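PDB 3LYW: YbbR family protein from Desulfitobacterium hafniense, which is of unknown function but belongs to the YbbR family, this chain being one all-beta piece of the longer protein. Local coordinates for residues A[7-12]-A[59-64]. Numbering follows the deposited sequence.
Sequences LSLIAK and YEVKVE
Two leucine-valine pairs carry the apolar part of this contact. Leu9 reaches Val61 with one methyl, and its CD1 lies 4.0 Å from Val61 CG1. The two side chains approach at a slant. In Leu9, CG stands anti to the backbone N (chi1 -173°), which brings the end of the side chain nearer to residues 59-64 than its CB direction alone would. Leu7 also meets Val63 methyl to methyl, with Leu7 CD1 4.1 Å from Val63 CG1, but here the side chains cross at about a right angle. Both valines use CG1, the branch anti to the backbone N. The touches are single and just at van der Waals distance. Val61 also packs on Ile74 and Val79 of strand 69-85, and Leu7 and Val63 both touch Val29 of strand 26-33.

The polar part joins Lys12 to Glu64. Their direct salt bridge is long, with Lys12 NZ 3.9 Å from Glu64 OE2. A water closes the gap. This water accepts a hydrogen bond from Lys12 NZ at 2.7 Å. The same water donates one to Glu64 OE2 at 2.9 Å. The lysine chain bends at chi2 (-70°) and then runs straight to its ammonium group. Glu64 extends beyond CG, and its other oxygen, OE1, makes a weak hydrogen bond to the backbone N of Phe44.

No hydrogen bond passes directly between the two segments. The CA atoms of Leu9 and Val61 are 8.2 Å apart, and residues 7-12 and 61-64 run 94° apart, nearly at right angles. Strand 44-48 pairs with both strands, parallel to 4-12 and antiparallel to 55-63. The leucine-valine pairs meet in the curl of the sheet, while Lys12 and Glu64 meet at its more open end. The contact is therefore side-chain packing between two strands that do not pair with each other, within the curled, mixed beta-sheet of this YbbR-family piece.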
loop_
_atom_site.group_PDB
_atom_site.type_symbol
_atom_site.label_atom_id
_atom_site.label_comp_id
_atom_site.label_asym_id
_atom_site.label_seq_id
_atom_site.Cartn_x
_atom_site.Cartn_y
_atom_site.Cartn_z
ATOM N N LEU A 7 2.509 3.961 -7.031
ATOM C CA LEU A 7 1.328 4.275 -6.240
ATOM C C LEU A 7 1.697 4.775 -4.854
ATOM O O LEU A 7 2.756 4.426 -4.317
ATOM C CB LEU A 7 0.460 3.027 -6.092
ATOM C CG LEU A 7 0.174 2.262 -7.379
ATOM C CD1 LEU A 7 -0.520 0.958 -7.031
ATOM C CD2 LEU A 7 -0.661 3.109 -8.321
ATOM N N SER A 8 0.836 5.606 -4.278
ATOM C CA SER A 8 1.085 6.090 -2.935
ATOM C C SER A 8 0.570 4.988 -2.004
ATOM O O SER A 8 -0.331 4.220 -2.366
ATOM C CB SER A 8 0.349 7.407 -2.697
ATOM O OG SER A 8 -1.024 7.277 -2.986
ATOM N N LEU A 9 1.157 4.900 -0.815
ATOM C CA LEU A 9 0.774 3.880 0.155
ATOM C C LEU A 9 -0.217 4.422 1.174
ATOM O O LEU A 9 -0.016 5.493 1.739
ATOM C CB LEU A 9 2.020 3.352 0.871
ATOM C CG LEU A 9 1.831 2.153 1.813
ATOM C CD1 LEU A 9 1.205 0.993 1.062
ATOM C CD2 LEU A 9 3.170 1.745 2.398
ATOM N N ILE A 10 -1.290 3.670 1.390
ATOM C CA ILE A 10 -2.350 4.049 2.315
ATOM C C ILE A 10 -2.500 3.038 3.440
ATOM O O ILE A 10 -2.371 1.831 3.226
ATOM C CB ILE A 10 -3.698 4.152 1.581
ATOM C CG1 ILE A 10 -3.632 5.285 0.561
ATOM C CG2 ILE A 10 -4.830 4.379 2.575
ATOM C CD1 ILE A 10 -3.162 6.603 1.150
ATOM N N ALA A 11 -2.761 3.530 4.644
ATOM C CA ALA A 11 -2.926 2.621 5.765
ATOM C C ALA A 11 -4.407 2.362 5.999
ATOM O O ALA A 11 -5.197 3.295 6.019
ATOM C CB ALA A 11 -2.301 3.215 7.006
ATOM N N LYS A 12 -4.778 1.097 6.163
ATOM C CA LYS A 12 -6.170 0.752 6.434
ATOM C C LYS A 12 -6.307 0.207 7.859
ATOM O O LYS A 12 -5.372 -0.369 8.420
ATOM C CB LYS A 12 -6.664 -0.288 5.432
ATOM C CG LYS A 12 -6.558 0.134 3.983
ATOM C CD LYS A 12 -7.541 1.245 3.623
ATOM C CE LYS A 12 -7.505 1.529 2.121
ATOM N NZ LYS A 12 -8.433 2.622 1.723
ATOM N N TYR A 59 4.761 -4.531 7.858
ATOM C CA TYR A 59 3.494 -4.809 7.218
ATOM C C TYR A 59 3.707 -5.139 5.752
ATOM O O TYR A 59 4.531 -4.524 5.078
ATOM C CB TYR A 59 2.563 -3.599 7.358
ATOM C CG TYR A 59 2.247 -3.244 8.795
ATOM C CD1 TYR A 59 1.233 -3.904 9.497
ATOM C CD2 TYR A 59 2.970 -2.256 9.464
ATOM C CE1 TYR A 59 0.950 -3.585 10.820
ATOM C CE2 TYR A 59 2.692 -1.935 10.797
ATOM C CZ TYR A 59 1.682 -2.602 11.463
ATOM O OH TYR A 59 1.403 -2.275 12.770
ATOM N N GLU A 60 2.959 -6.124 5.273
ATOM C CA GLU A 60 3.032 -6.540 3.885
ATOM C C GLU A 60 2.290 -5.531 3.013
ATOM O O GLU A 60 1.143 -5.184 3.292
ATOM C CB GLU A 60 2.379 -7.905 3.715
ATOM C CG GLU A 60 2.456 -8.454 2.314
ATOM C CD GLU A 60 1.481 -9.604 2.097
ATOM O OE1 GLU A 60 1.352 -10.456 3.002
ATOM O OE2 GLU A 60 0.844 -9.654 1.021
ATOM N N VAL A 61 2.940 -5.079 1.950
ATOM C CA VAL A 61 2.325 -4.118 1.047
ATOM C C VAL A 61 1.421 -4.874 0.085
ATOM O O VAL A 61 1.820 -5.888 -0.493
ATOM C CB VAL A 61 3.394 -3.342 0.238
ATOM C CG1 VAL A 61 2.712 -2.300 -0.668
ATOM C CG2 VAL A 61 4.373 -2.681 1.173
ATOM N N LYS A 62 0.196 -4.390 -0.068
ATOM C CA LYS A 62 -0.759 -5.008 -0.971
ATOM C C LYS A 62 -1.273 -3.949 -1.937
ATOM O O LYS A 62 -1.082 -2.761 -1.707
ATOM C CB LYS A 62 -1.917 -5.585 -0.159
ATOM C CG LYS A 62 -1.465 -6.585 0.906
ATOM C CD LYS A 62 -2.533 -6.775 1.971
ATOM C CE LYS A 62 -2.041 -7.676 3.093
ATOM N NZ LYS A 62 -2.932 -7.626 4.290
ATOM N N VAL A 63 -1.938 -4.370 -3.006
ATOM C CA VAL A 63 -2.464 -3.425 -3.979
ATOM C C VAL A 63 -3.967 -3.556 -4.148
ATOM O O VAL A 63 -4.499 -4.658 -4.233
ATOM C CB VAL A 63 -1.782 -3.601 -5.353
ATOM C CG1 VAL A 63 -2.397 -2.662 -6.367
ATOM C CG2 VAL A 63 -0.296 -3.334 -5.223
ATOM N N GLU A 64 -4.659 -2.424 -4.195
ATOM C CA GLU A 64 -6.106 -2.471 -4.370
ATOM C C GLU A 64 -6.357 -3.080 -5.748
ATOM O O GLU A 64 -5.605 -2.825 -6.686
ATOM C CB GLU A 64 -6.704 -1.064 -4.298
ATOM C CG GLU A 64 -6.255 -0.277 -3.081
ATOM C CD GLU A 64 -6.953 1.067 -2.966
ATOM O OE1 GLU A 64 -7.050 1.771 -3.994
ATOM O OE2 GLU A 64 -7.393 1.423 -1.850
HETATM O O HOH W 1 -7.837 3.955 -0.583
#